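Local coordinates for programmed cell death 6-interacting protein (Homo sapiens, PDB 5WA1), which acts in multivesicular body biogenesis, membrane repair and cytokinesis, its Bro1 domain, the part present here, binding ESCRT-III subunits of the CHMP4 family, at residues Q95-E100 / Y139-V144. Residues are numbered along the deposited sequence; the frame is centred on the assembly and turned at random.
Sequences QICSIE and YEKSCV
Lys141 meets Ile96, Cys97 and Glu100 in turn along its length, and three different groups of its side chain do the touching. The apolar part comes first. CG2 of Ile96 lies 3.6 Å from CG of Lys141, the two side chains running past one another in opposite directions, and it is the first torsion of Ile96 (chi1 -60°) that sets this methyl anti to the backbone N. The backbones come nearest at the same pair, CA of Ile96 lying 6.8 Å from CA of Lys141. Farther out, the sulfur SG of Cys97 touches CE of Lys141 at 3.9 Å, a van der Waals contact.

The charged part lies beyond. A bend at chi3 (49°) turns the end of Lys141 out of an extended course, and NZ makes a salt bridge to OE1 of Glu100 at 3.5 Å, long enough that the hydrogen bond within it is weak. Glu100 reaches it with an extended chain that crosses the lysine at about a right angle; its poor order suggests a mobile link.

On the Ile96 side, the backbone bonds mark where the chain leaves helix 83-97: O of Ile96 accepts a hydrogen bond from N of Ile99 at 3.1 Å and a weak one from N of Glu100. Next to Lys141, Glu140 pairs with Arg71 and also bonds Tyr92 and Trp116, so that helix 137-157 is tied to helices 56-75 and 83-97 and to strand 114-117.

The arrangement is packing of the C-terminal end of helix 83-97 against the first turns of helix 137-157, with a salt bridge from the loop that follows the first helix, within the largely helical Bro1 domain.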
loop_
_atom_site.group_PDB
_atom_site.type_symbol
_atom_site.label_atom_id
_atom_site.label_comp_id
_atom_site.label_asym_id
_atom_site.label_seq_id
_atom_site.Cartn_x
_atom_site.Cartn_y
_atom_site.Cartn_z
ATOM N N GLN A 95 -5.451 -20.728 4.099
ATOM C CA GLN A 95 -6.232 -21.958 4.113
ATOM C C GLN A 95 -6.818 -22.250 2.737
ATOM O O GLN A 95 -6.760 -23.391 2.265
ATOM C CB GLN A 95 -7.328 -21.869 5.174
ATOM C CG GLN A 95 -7.909 -23.220 5.577
ATOM C CD GLN A 95 -6.848 -24.193 6.048
ATOM O OE1 GLN A 95 -6.467 -24.201 7.221
ATOM N NE2 GLN A 95 -6.364 -25.025 5.131
ATOM N N ILE A 96 -7.347 -21.227 2.064
ATOM C CA ILE A 96 -7.945 -21.420 0.744
ATOM C C ILE A 96 -6.892 -21.851 -0.274
ATOM O O ILE A 96 -7.129 -22.756 -1.087
ATOM C CB ILE A 96 -8.673 -20.142 0.300
ATOM C CG1 ILE A 96 -9.783 -19.790 1.296
ATOM C CG2 ILE A 96 -9.231 -20.306 -1.101
ATOM C CD1 ILE A 96 -10.881 -20.818 1.391
ATOM N N CYS A 97 -5.718 -21.215 -0.257
ATOM C CA CYS A 97 -4.660 -21.635 -1.170
ATOM C C CYS A 97 -4.281 -23.096 -0.940
ATOM O O CYS A 97 -4.057 -23.844 -1.898
ATOM C CB CYS A 97 -3.445 -20.725 -1.020
ATOM S SG CYS A 97 -3.792 -19.011 -1.468
ATOM N N SER A 98 -4.243 -23.530 0.323
ATOM C CA SER A 98 -3.853 -24.893 0.672
ATOM C C SER A 98 -4.921 -25.930 0.349
ATOM O O SER A 98 -4.686 -27.123 0.569
ATOM C CB SER A 98 -3.509 -24.973 2.162
ATOM O OG SER A 98 -2.284 -24.330 2.445
ATOM N N ILE A 99 -6.075 -25.515 -0.168
ATOM C CA ILE A 99 -7.194 -26.411 -0.380
ATOM C C ILE A 99 -7.483 -26.649 -1.858
ATOM O O ILE A 99 -7.964 -27.732 -2.215
ATOM C CB ILE A 99 -8.439 -25.862 0.349
ATOM C CG1 ILE A 99 -8.334 -26.185 1.839
ATOM C CG2 ILE A 99 -9.737 -26.399 -0.234
ATOM C CD1 ILE A 99 -9.338 -25.466 2.683
ATOM N N GLU A 100 -7.171 -25.686 -2.728
ATOM C CA GLU A 100 -7.345 -25.862 -4.168
ATOM C C GLU A 100 -6.826 -27.197 -4.692
ATOM O O GLU A 100 -7.536 -27.839 -5.480
ATOM C CB GLU A 100 -6.683 -24.685 -4.900
ATOM C CG GLU A 100 -6.644 -24.838 -6.409
ATOM C CD GLU A 100 -5.987 -23.660 -7.098
ATOM O OE1 GLU A 100 -5.544 -22.727 -6.391
ATOM O OE2 GLU A 100 -5.914 -23.668 -8.345
ATOM N N TYR A 139 -11.263 -16.718 -7.738
ATOM C CA TYR A 139 -11.952 -15.460 -7.465
ATOM C C TYR A 139 -11.962 -15.159 -5.972
ATOM O O TYR A 139 -11.692 -14.027 -5.554
ATOM C CB TYR A 139 -13.381 -15.527 -8.008
ATOM C CG TYR A 139 -14.213 -14.268 -7.827
ATOM C CD1 TYR A 139 -13.700 -13.014 -8.134
ATOM C CD2 TYR A 139 -15.535 -14.350 -7.393
ATOM C CE1 TYR A 139 -14.474 -11.867 -7.987
ATOM C CE2 TYR A 139 -16.315 -13.215 -7.244
ATOM C CZ TYR A 139 -15.781 -11.977 -7.540
ATOM O OH TYR A 139 -16.570 -10.854 -7.391
ATOM N N GLU A 140 -12.277 -16.167 -5.153
ATOM C CA GLU A 140 -12.296 -15.969 -3.708
ATOM C C GLU A 140 -10.915 -15.584 -3.194
ATOM O O GLU A 140 -10.772 -14.608 -2.447
ATOM C CB GLU A 140 -12.810 -17.235 -3.013
ATOM C CG GLU A 140 -12.729 -17.190 -1.495
ATOM C CD GLU A 140 -13.921 -16.503 -0.846
ATOM O OE1 GLU A 140 -14.674 -15.789 -1.545
ATOM O OE2 GLU A 140 -14.113 -16.695 0.377
ATOM N N LYS A 141 -9.883 -16.339 -3.592
ATOM C CA LYS A 141 -8.504 -15.989 -3.243
ATOM C C LYS A 141 -8.185 -14.537 -3.580
ATOM O O LYS A 141 -7.583 -13.814 -2.771
ATOM C CB LYS A 141 -7.523 -16.904 -3.983
ATOM C CG LYS A 141 -7.465 -18.340 -3.508
ATOM C CD LYS A 141 -6.743 -19.214 -4.530
ATOM C CE LYS A 141 -5.416 -18.598 -4.961
ATOM N NZ LYS A 141 -4.833 -19.312 -6.136
ATOM N N SER A 142 -8.553 -14.098 -4.789
ATOM C CA SER A 142 -8.174 -12.759 -5.235
ATOM C C SER A 142 -8.841 -11.682 -4.395
ATOM O O SER A 142 -8.211 -10.672 -4.057
ATOM C CB SER A 142 -8.538 -12.567 -6.707
ATOM O OG SER A 142 -7.720 -13.361 -7.538
ATOM N N CYS A 143 -10.123 -11.863 -4.079
ATOM C CA CYS A 143 -10.842 -10.874 -3.287
ATOM C C CYS A 143 -10.382 -10.892 -1.839
ATOM O O CYS A 143 -10.295 -9.837 -1.200
ATOM C CB CYS A 143 -12.347 -11.132 -3.365
ATOM S SG CYS A 143 -13.028 -11.021 -5.026
ATOM N N VAL A 144 -10.105 -12.081 -1.297
ATOM C CA VAL A 144 -9.577 -12.162 0.061
ATOM C C VAL A 144 -8.209 -11.497 0.141
ATOM O O VAL A 144 -7.925 -10.745 1.081
ATOM C CB VAL A 144 -9.543 -13.629 0.532
ATOM C CG1 VAL A 144 -8.664 -13.781 1.758
ATOM C CG2 VAL A 144 -10.940 -14.083 0.839
#